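Local coordinates for Lin0012 protein (Listeria innocua, PDB 3K17) that probably phosphorylates phosphomevalonate with ATP, as a GHMP-family kinase of the mevalonate route to isopentenyl diphosphate, at residues T97-V102 and M132-P137; I39-E44 and I128-T133; A79-I84 and A122-V127; R48-I53 and E57-W62. One frame throughout, in Å; residues are numbered along the deposited sequence.

Contact 1 of 4, residues T97-V102 and M132-P137; sequences TPVKMV and MTKFYP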
# COMPACT_ATOMS: atom_id res chain seq x y z
N THR A 97 -13.90 33.12 10.56
CA THR A 97 -12.71 33.95 10.66
C THR A 97 -11.72 33.14 11.48
O THR A 97 -12.11 32.30 12.28
CB THR A 97 -13.03 35.29 11.36
OG1 THR A 97 -13.63 35.04 12.63
CG2 THR A 97 -13.99 36.12 10.50
N PRO A 98 -10.41 33.37 11.27
CA PRO A 98 -9.39 32.63 12.01
C PRO A 98 -9.45 32.74 13.52
O PRO A 98 -9.56 33.83 14.07
CB PRO A 98 -8.08 33.18 11.43
CG PRO A 98 -8.46 34.56 10.96
CD PRO A 98 -9.80 34.32 10.33
N VAL A 99 -9.40 31.59 14.20
CA VAL A 99 -9.44 31.57 15.66
C VAL A 99 -8.46 30.55 16.25
O VAL A 99 -8.14 29.54 15.63
CB VAL A 99 -10.85 31.22 16.21
CG1 VAL A 99 -11.86 32.26 15.74
CG2 VAL A 99 -11.25 29.83 15.78
N LYS A 100 -8.00 30.85 17.46
CA LYS A 100 -7.10 29.97 18.19
C LYS A 100 -7.92 29.37 19.32
O LYS A 100 -8.58 30.09 20.06
CB LYS A 100 -5.92 30.75 18.76
CG LYS A 100 -5.10 29.99 19.79
CD LYS A 100 -3.93 30.83 20.30
CE LYS A 100 -3.20 30.14 21.44
NZ LYS A 100 -2.03 30.91 21.93
N MSE A 101 -7.89 28.05 19.44
CA MSE A 101 -8.64 27.35 20.48
C MSE A 101 -7.72 26.43 21.26
O MSE A 101 -6.99 25.62 20.68
CB MSE A 101 -9.78 26.53 19.87
CG MSE A 101 -10.91 27.37 19.26
SE MSE A 101 -12.34 26.25 18.54
CE MSE A 101 -11.60 25.93 16.78
N VAL A 102 -7.76 26.56 22.58
CA VAL A 102 -6.93 25.77 23.48
C VAL A 102 -7.80 24.98 24.45
O VAL A 102 -8.55 25.57 25.23
CB VAL A 102 -5.97 26.66 24.29
CG1 VAL A 102 -5.19 25.81 25.29
CG2 VAL A 102 -5.02 27.39 23.35
N MSE A 132 -20.21 28.15 18.28
CA MSE A 132 -21.53 28.73 18.15
C MSE A 132 -21.59 30.06 18.90
O MSE A 132 -22.14 31.04 18.40
CB MSE A 132 -22.61 27.78 18.68
CG MSE A 132 -22.82 26.53 17.82
SE MSE A 132 -23.15 26.86 15.94
CE MSE A 132 -21.32 26.68 15.27
N THR A 133 -21.01 30.10 20.10
CA THR A 133 -21.02 31.34 20.88
C THR A 133 -20.29 32.43 20.09
O THR A 133 -20.71 33.59 20.08
CB THR A 133 -20.32 31.16 22.25
OG1 THR A 133 -21.01 30.18 23.03
CG2 THR A 133 -20.30 32.48 23.02
N LYS A 134 -19.22 32.03 19.42
CA LYS A 134 -18.41 32.94 18.63
C LYS A 134 -19.00 33.37 17.28
O LYS A 134 -18.87 34.53 16.89
CB LYS A 134 -17.04 32.31 18.38
CG LYS A 134 -16.12 33.08 17.45
CD LYS A 134 -15.67 34.40 18.07
CE LYS A 134 -14.67 35.12 17.16
NZ LYS A 134 -14.22 36.41 17.74
N PHE A 135 -19.67 32.46 16.58
CA PHE A 135 -20.20 32.77 15.25
C PHE A 135 -21.72 32.77 15.05
O PHE A 135 -22.20 33.35 14.08
CB PHE A 135 -19.58 31.82 14.22
CG PHE A 135 -18.09 31.95 14.08
CD1 PHE A 135 -17.53 33.02 13.40
CD2 PHE A 135 -17.24 31.00 14.65
CE1 PHE A 135 -16.15 33.15 13.28
CE2 PHE A 135 -15.85 31.12 14.54
CZ PHE A 135 -15.30 32.19 13.85
N TYR A 136 -22.46 32.14 15.95
CA TYR A 136 -23.91 32.05 15.80
C TYR A 136 -24.52 31.78 17.18
O TYR A 136 -25.20 30.77 17.38
CB TYR A 136 -24.23 30.89 14.84
CG TYR A 136 -25.66 30.80 14.36
CD1 TYR A 136 -26.23 31.81 13.57
CD2 TYR A 136 -26.44 29.68 14.65
CE1 TYR A 136 -27.54 31.70 13.09
CE2 TYR A 136 -27.74 29.56 14.18
CZ TYR A 136 -28.28 30.57 13.40
OH TYR A 136 -29.58 30.45 12.95
N PRO A 137 -24.29 32.70 18.13
CA PRO A 137 -24.78 32.61 19.51
C PRO A 137 -26.27 32.42 19.75
O PRO A 137 -26.66 31.88 20.80
CB PRO A 137 -24.24 33.89 20.15
CG PRO A 137 -24.22 34.85 19.00
CD PRO A 137 -23.67 34.01 17.88
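The C-terminal end of helix 119-135 lies over the start of strand 99-105 here, and Phe135, in the last turn of that helix, makes most of the contact with Thr97 and Val99. Its ring reaches the loop entering the strand, and the first strand residue, with its far edge. Thr97 OG1 sits in the ring plane at that edge, 3.2 Å from Phe135 CE1, close enough to touch the ring hydrogens but with no hydrogen bond across the contact. The hydroxyl stands between the backbone N and carbonyl carbon of Thr97 (chi1 55°), which leaves CG2 beside the backbone N. The Val99 and Phe135 side chains approach from opposite directions, Val99 CG1 meeting Phe135 CZ obliquely at 3.9 Å. Both segments belong to the GHMP kinase N-terminal region, where this helix packs on a mixed sheet; Leu89 of helix 76-91 also touches the Phe135 side chain. Lys134 borders the same patch with its aliphatic chain. Its CG lies 3.5 Å above one face of the Phe135 ring, displaced toward the rim, and its CE comes within 4.3 Å of Val99 CG1. The ammonium group goes further, to a salt bridge between Lys134 NZ and Asp45 at the end of strand 37-45.

Contact 2 of 4, residues I39-E44 and I128-T133; sequences ITLTLE and INALMT
Van der Waals packing, mostly of apolar side chains, joins Leu41 and Leu43 to Ala130 and Leu131; no hydrogen bond crosses between the two segments. Leu41 straddles the methyl group of Ala130 with both branches: CD2 is 3.6 Å from Ala130 CB, and Leu41 CD1 is 4.0 Å from the same carbon. Two residues along, Leu43 holds its CG opposite the backbone N (chi1 173°) and brings CD1 over the backbone of the helix, 3.8 Å from Ala130 O. That methyl also meets Leu131 CD2 at 4.3 Å, more loosely. This is helix-on-sheet packing in the N-terminal part of the GHMP kinase fold: strand 37-45 runs between strands 7-18 and 99-105, and helix 119-135 crosses it at -28° with the short axes 9.2 Å apart. The small Ala130 side chain faces the strand and lets the backbones come near, with the CA atoms of Leu43 and Ala130 6.9 Å apart. The polar groups of the helix are occupied away from the strand. Asn129 O accepts two bonds from Thr133, one from N and one from OG1 at 2.8 Å, which arrive from opposite faces of the carbonyl plane, while Asn129 OD1 is taken up by Lys144.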
# COMPACT_ATOMS: atom_id res chain seq x y z
N ILE A 39 -13.68 20.46 31.18
CA ILE A 39 -12.81 20.55 30.04
C ILE A 39 -12.98 22.06 29.82
O ILE A 39 -14.10 22.58 29.91
CB ILE A 39 -13.35 19.75 28.83
CG1 ILE A 39 -12.74 18.34 28.87
CG2 ILE A 39 -13.02 20.48 27.53
CD1 ILE A 39 -13.18 17.43 27.76
N THR A 40 -11.88 22.76 29.58
CA THR A 40 -11.94 24.20 29.36
C THR A 40 -11.41 24.54 27.97
O THR A 40 -10.28 24.19 27.64
CB THR A 40 -11.10 24.97 30.41
OG1 THR A 40 -11.60 24.68 31.71
CG2 THR A 40 -11.18 26.47 30.17
N LEU A 41 -12.22 25.21 27.17
CA LEU A 41 -11.80 25.60 25.83
C LEU A 41 -11.74 27.13 25.77
O LEU A 41 -12.74 27.81 25.98
CB LEU A 41 -12.80 25.06 24.78
CG LEU A 41 -12.33 25.15 23.33
CD1 LEU A 41 -13.14 24.22 22.46
CD2 LEU A 41 -12.43 26.60 22.83
N THR A 42 -10.54 27.66 25.52
CA THR A 42 -10.34 29.11 25.43
C THR A 42 -10.18 29.48 23.95
O THR A 42 -9.31 28.94 23.26
CB THR A 42 -9.10 29.54 26.24
OG1 THR A 42 -9.27 29.11 27.61
CG2 THR A 42 -8.93 31.05 26.22
N LEU A 43 -11.04 30.38 23.48
CA LEU A 43 -11.02 30.80 22.08
C LEU A 43 -10.73 32.28 21.91
O LEU A 43 -11.19 33.11 22.70
CB LEU A 43 -12.37 30.47 21.42
CG LEU A 43 -12.63 30.97 19.99
CD1 LEU A 43 -13.74 30.13 19.37
CD2 LEU A 43 -13.02 32.45 19.98
N GLU A 44 -9.96 32.61 20.88
CA GLU A 44 -9.62 33.99 20.61
C GLU A 44 -9.34 34.16 19.13
O GLU A 44 -9.09 33.18 18.43
CB GLU A 44 -8.37 34.38 21.41
CG GLU A 44 -7.10 33.70 20.92
CD GLU A 44 -5.95 33.82 21.90
OE1 GLU A 44 -6.04 33.23 22.99
OE2 GLU A 44 -4.95 34.50 21.57
N ILE A 128 -18.30 22.71 19.97
CA ILE A 128 -19.56 23.20 19.42
C ILE A 128 -19.99 24.48 20.13
O ILE A 128 -20.34 25.47 19.48
CB ILE A 128 -20.68 22.13 19.53
CG1 ILE A 128 -20.32 20.89 18.69
CG2 ILE A 128 -22.03 22.73 19.08
CD1 ILE A 128 -20.07 21.17 17.22
N ASN A 129 -19.96 24.47 21.46
CA ASN A 129 -20.34 25.66 22.21
C ASN A 129 -19.45 26.85 21.93
O ASN A 129 -19.94 27.97 21.77
CB ASN A 129 -20.35 25.40 23.71
CG ASN A 129 -21.71 24.95 24.20
OD1 ASN A 129 -22.72 25.29 23.60
ND2 ASN A 129 -21.74 24.21 25.29
N ALA A 130 -18.14 26.61 21.85
CA ALA A 130 -17.20 27.69 21.58
C ALA A 130 -17.42 28.33 20.21
O ALA A 130 -17.39 29.55 20.08
CB ALA A 130 -15.77 27.19 21.70
N LEU A 131 -17.63 27.52 19.17
CA LEU A 131 -17.81 28.07 17.83
C LEU A 131 -19.19 28.70 17.63
O LEU A 131 -19.32 29.67 16.88
CB LEU A 131 -17.57 26.99 16.76
CG LEU A 131 -16.10 26.54 16.63
CD1 LEU A 131 -15.98 25.37 15.67
CD2 LEU A 131 -15.25 27.70 16.15
N MSE A 132 -20.21 28.15 18.28
CA MSE A 132 -21.53 28.73 18.15
C MSE A 132 -21.59 30.06 18.90
O MSE A 132 -22.14 31.04 18.40
CB MSE A 132 -22.61 27.78 18.68
CG MSE A 132 -22.82 26.53 17.82
SE MSE A 132 -23.15 26.86 15.94
CE MSE A 132 -21.32 26.68 15.27
N THR A 133 -21.01 30.10 20.10
CA THR A 133 -21.02 31.34 20.88
C THR A 133 -20.29 32.43 20.09
O THR A 133 -20.71 33.59 20.08
CB THR A 133 -20.32 31.16 22.25
OG1 THR A 133 -21.01 30.18 23.03
CG2 THR A 133 -20.30 32.48 23.02

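Contact 3 of 4, residues A79-I84 and A122-V127; sequences AEAINI and AATVAV
Val127 reaches across from helix 119-135 to Ala81 and Ile82 of helix 76-91, and its side chain is the one to follow. At its root, Val127 CB already touches the facing helix, lying 3.8 Å from Ala81 CB. One bond further, the branches part. CG1 is placed opposite the backbone N (chi1 168°), a setting that carries it into the interface, where it meets two residues at once: Ala81 CB at 3.6 Å and Ile82 CG1 at 3.7 Å. The Val127 and Ile82 side chains cross at nearly a right angle, with the CG1 methylene of the isoleucine, rather than its CG2 methyl, against the valine. The other branch, Val127 CG2, stays beside its own backbone N. The two helices belong to the N-terminal part of the GHMP kinase fold and run in roughly the same direction, crossing at -30° with 8.8 Å between the axes of these short segments. The alanine permits that closeness: the CA atoms of Ala81 and Thr124 are 5.8 Å apart. Thr124 flanks Ala81 one turn before Val127, its CG2 methyl 4.1 Å from Ala81 CB, while its hydroxyl turns back to bond Ser120 O in the preceding turn. Helix 76-91 also meets a second subunit, whose His185, Ala188 and Tyr189 pack on Glu80, Ile84 and Asn83, respectively.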
# COMPACT_ATOMS: atom_id res chain seq x y z
N ALA A 79 -11.66 17.49 15.72
CA ALA A 79 -11.59 17.89 14.31
C ALA A 79 -12.97 17.72 13.70
O ALA A 79 -13.42 18.55 12.91
CB ALA A 79 -10.58 17.05 13.55
N GLU A 80 -13.64 16.63 14.05
CA GLU A 80 -14.97 16.36 13.50
C GLU A 80 -15.97 17.44 13.95
O GLU A 80 -16.80 17.88 13.17
CB GLU A 80 -15.46 14.98 13.94
CG GLU A 80 -16.80 14.59 13.37
CD GLU A 80 -16.72 14.15 11.92
OE1 GLU A 80 -15.60 14.05 11.39
OE2 GLU A 80 -17.79 13.89 11.32
N ALA A 81 -15.88 17.83 15.22
CA ALA A 81 -16.78 18.86 15.75
C ALA A 81 -16.54 20.18 15.02
O ALA A 81 -17.48 20.89 14.69
CB ALA A 81 -16.55 19.03 17.24
N ILE A 82 -15.28 20.49 14.75
CA ILE A 82 -14.92 21.71 14.03
C ILE A 82 -15.45 21.65 12.59
O ILE A 82 -15.96 22.64 12.06
CB ILE A 82 -13.38 21.91 14.01
CG1 ILE A 82 -12.90 22.32 15.40
CG2 ILE A 82 -12.98 22.95 12.97
CD1 ILE A 82 -11.39 22.35 15.56
N ASN A 83 -15.32 20.49 11.96
CA ASN A 83 -15.77 20.32 10.58
C ASN A 83 -17.29 20.43 10.45
O ASN A 83 -17.80 21.12 9.57
CB ASN A 83 -15.27 18.98 10.04
CG ASN A 83 -13.76 18.97 9.80
OD1 ASN A 83 -13.09 17.93 9.92
ND2 ASN A 83 -13.21 20.13 9.47
N ILE A 84 -18.02 19.77 11.34
CA ILE A 84 -19.47 19.84 11.27
C ILE A 84 -19.96 21.25 11.63
O ILE A 84 -20.92 21.74 11.05
CB ILE A 84 -20.12 18.80 12.21
CG1 ILE A 84 -21.61 18.69 11.89
CG2 ILE A 84 -19.92 19.21 13.66
CD1 ILE A 84 -22.32 17.62 12.70
N ALA A 122 -17.30 15.61 26.24
CA ALA A 122 -17.06 16.94 26.77
C ALA A 122 -16.25 17.81 25.81
O ALA A 122 -16.53 19.01 25.66
CB ALA A 122 -16.35 16.85 28.12
N ALA A 123 -15.26 17.21 25.17
CA ALA A 123 -14.44 17.96 24.22
C ALA A 123 -15.29 18.37 23.02
O ALA A 123 -15.23 19.51 22.55
CB ALA A 123 -13.25 17.10 23.76
N THR A 124 -16.09 17.43 22.53
CA THR A 124 -16.96 17.70 21.40
C THR A 124 -17.90 18.87 21.73
O THR A 124 -18.04 19.82 20.95
CB THR A 124 -17.80 16.46 21.05
OG1 THR A 124 -16.92 15.38 20.70
CG2 THR A 124 -18.73 16.74 19.88
N VAL A 125 -18.54 18.80 22.89
CA VAL A 125 -19.48 19.84 23.32
C VAL A 125 -18.78 21.19 23.51
O VAL A 125 -19.36 22.23 23.22
CB VAL A 125 -20.19 19.41 24.64
CG1 VAL A 125 -20.97 20.59 25.25
CG2 VAL A 125 -21.16 18.27 24.34
N ALA A 126 -17.53 21.17 23.97
CA ALA A 126 -16.78 22.40 24.17
C ALA A 126 -16.53 23.09 22.83
O ALA A 126 -16.68 24.32 22.71
CB ALA A 126 -15.44 22.11 24.88
N VAL A 127 -16.16 22.31 21.82
CA VAL A 127 -15.92 22.87 20.50
C VAL A 127 -17.21 23.46 19.91
O VAL A 127 -17.21 24.60 19.43
CB VAL A 127 -15.37 21.78 19.53
CG1 VAL A 127 -15.39 22.29 18.08
CG2 VAL A 127 -13.93 21.41 19.94

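Contact 4 of 4, residues R48-I53 and E57-W62; sequences RNELWI and ENPVSW
A short antiparallel pairing joins strand 50-52 to the loop that follows it, on the outer flank of the mixed sheet in the N-terminal part of this GHMP kinase fold. Leu51 and Val60 form one hydrogen-bonded pair: Leu51 N binds Val60 O, and Val60 N returns a bond to Leu51 O, each at 3.1 Å. The strand's other side pairs with strand 99-105, through Val99, Met101 and Ile103. Toward one end, Ser61 OG donates to Asn49 O at 2.6 Å, and the Asn49 amide stacks on the Trp62 indole, their planes 23° apart. Asn49 CB stands over the six-membered ring, 3.4 Å from its centroid, in a CH-pi contact. The amide nitrogen ND2 bonds Trp62 O at 2.9 Å from above the carbonyl plane, while OD1 accepts from Val99 N, so the amide is gripped at both ends. A water also joins Asn49 N to Trp62 O. At the far end Pro59 lies over one face of Trp52, its CB 3.4 Å from the centroid of the five-membered ring. The indole's rotation is fixed by Trp52 NE1, which donates a nearly straight bond (164°) to Glu50 OE1 at 2.8 Å.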
# COMPACT_ATOMS: atom_id res chain seq x y z
N ARG A 48 -4.31 32.91 11.95
CA ARG A 48 -4.59 31.63 11.32
C ARG A 48 -5.24 30.69 12.33
O ARG A 48 -5.07 30.86 13.54
CB ARG A 48 -3.30 31.01 10.77
CG ARG A 48 -2.78 31.69 9.51
CD ARG A 48 -1.44 31.12 9.07
NE ARG A 48 -0.35 31.53 9.95
CZ ARG A 48 0.15 32.76 9.99
NH1 ARG A 48 -0.33 33.71 9.20
NH2 ARG A 48 1.16 33.04 10.82
N ASN A 49 -5.99 29.71 11.84
CA ASN A 49 -6.64 28.76 12.73
C ASN A 49 -5.63 27.99 13.55
O ASN A 49 -4.57 27.63 13.06
CB ASN A 49 -7.48 27.76 11.95
CG ASN A 49 -8.77 28.36 11.46
OD1 ASN A 49 -9.36 29.20 12.13
ND2 ASN A 49 -9.23 27.91 10.30
N GLU A 50 -5.99 27.71 14.80
CA GLU A 50 -5.10 26.99 15.68
C GLU A 50 -5.89 26.18 16.69
O GLU A 50 -6.78 26.72 17.36
CB GLU A 50 -4.22 27.99 16.42
CG GLU A 50 -2.77 27.64 16.46
CD GLU A 50 -1.96 28.73 17.12
OE1 GLU A 50 -2.17 28.97 18.33
OE2 GLU A 50 -1.13 29.35 16.43
N LEU A 51 -5.59 24.89 16.79
CA LEU A 51 -6.26 24.04 17.76
C LEU A 51 -5.20 23.33 18.59
O LEU A 51 -4.27 22.73 18.04
CB LEU A 51 -7.15 22.99 17.08
CG LEU A 51 -7.73 21.93 18.04
CD1 LEU A 51 -8.63 22.61 19.09
CD2 LEU A 51 -8.51 20.89 17.25
N TRP A 52 -5.35 23.41 19.90
CA TRP A 52 -4.44 22.75 20.83
C TRP A 52 -5.29 21.85 21.72
O TRP A 52 -6.33 22.28 22.22
CB TRP A 52 -3.75 23.77 21.76
CG TRP A 52 -2.96 24.84 21.10
CD1 TRP A 52 -3.44 25.84 20.29
CD2 TRP A 52 -1.56 25.08 21.25
NE1 TRP A 52 -2.41 26.69 19.94
CE2 TRP A 52 -1.25 26.24 20.51
CE3 TRP A 52 -0.53 24.42 21.94
CZ2 TRP A 52 0.05 26.77 20.45
CZ3 TRP A 52 0.76 24.94 21.87
CH2 TRP A 52 1.04 26.10 21.13
N ILE A 53 -4.87 20.60 21.89
CA ILE A 53 -5.59 19.69 22.77
C ILE A 53 -4.58 19.07 23.72
O ILE A 53 -3.38 19.03 23.42
CB ILE A 53 -6.37 18.60 22.01
CG1 ILE A 53 -5.43 17.72 21.18
CG2 ILE A 53 -7.40 19.26 21.12
CD1 ILE A 53 -6.13 16.49 20.62
N GLU A 57 1.50 18.22 22.09
CA GLU A 57 2.26 19.37 22.56
C GLU A 57 2.11 20.54 21.60
O GLU A 57 2.17 21.70 22.00
CB GLU A 57 3.74 19.02 22.67
CG GLU A 57 4.58 20.14 23.25
CD GLU A 57 6.03 20.08 22.81
OE1 GLU A 57 6.62 18.98 22.84
OE2 GLU A 57 6.58 21.14 22.43
N ASN A 58 1.93 20.24 20.32
CA ASN A 58 1.79 21.29 19.33
C ASN A 58 0.41 21.32 18.70
O ASN A 58 -0.27 20.30 18.59
CB ASN A 58 2.86 21.13 18.26
CG ASN A 58 4.26 21.29 18.82
OD1 ASN A 58 5.04 20.35 18.85
ND2 ASN A 58 4.58 22.49 19.28
N PRO A 59 -0.02 22.51 18.25
CA PRO A 59 -1.33 22.69 17.62
C PRO A 59 -1.31 22.28 16.16
O PRO A 59 -0.25 21.99 15.61
CB PRO A 59 -1.56 24.19 17.76
CG PRO A 59 -0.17 24.72 17.47
CD PRO A 59 0.71 23.79 18.32
N VAL A 60 -2.49 22.24 15.55
CA VAL A 60 -2.61 21.95 14.13
C VAL A 60 -3.36 23.16 13.58
O VAL A 60 -4.04 23.87 14.33
CB VAL A 60 -3.46 20.69 13.83
CG1 VAL A 60 -2.63 19.44 14.08
CG2 VAL A 60 -4.72 20.70 14.68
N SER A 61 -3.22 23.41 12.28
CA SER A 61 -3.90 24.53 11.67
C SER A 61 -4.65 24.02 10.46
O SER A 61 -4.45 22.88 10.03
CB SER A 61 -2.90 25.61 11.25
OG SER A 61 -3.57 26.78 10.79
N TRP A 62 -5.52 24.86 9.92
CA TRP A 62 -6.30 24.49 8.75
C TRP A 62 -6.81 25.78 8.12
O TRP A 62 -6.97 26.79 8.80
CB TRP A 62 -7.45 23.56 9.16
CG TRP A 62 -8.51 24.17 10.05
CD1 TRP A 62 -9.76 24.58 9.68
CD2 TRP A 62 -8.42 24.40 11.47
NE1 TRP A 62 -10.46 25.03 10.78
CE2 TRP A 62 -9.66 24.94 11.89
CE3 TRP A 62 -7.42 24.19 12.43
CZ2 TRP A 62 -9.92 25.27 13.22
CZ3 TRP A 62 -7.68 24.52 13.76
CH2 TRP A 62 -8.93 25.06 14.14
O HOH W 1 -5.84 29.16 9.24
O HOH W 2 -2.20 20.37 20.88

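From the N terminus, strand 37-45 opens contact 2, which closes a long loop only at helix 119-135. Contact 4 lies wholly within it and closes first, folding residues 57-62 back on 48-53. Helix 76-91 then opens contact 3 and strand 99-105 opens contact 1; both end on helix 119-135, contact 3 first, and because contact 1 opens before contact 3 closes the two cross. Contact 3 falls inside the span of contact 2, whereas contact 1 ends on the same stretch as contact 2 and shares Met132 and Thr133 with it. Strand 99-105 lies between strands 37-45 and 50-52, joining contacts 1, 2 and 4 through one sheet. Ile82 links contact 3 to Met101, Leu51 and Trp62.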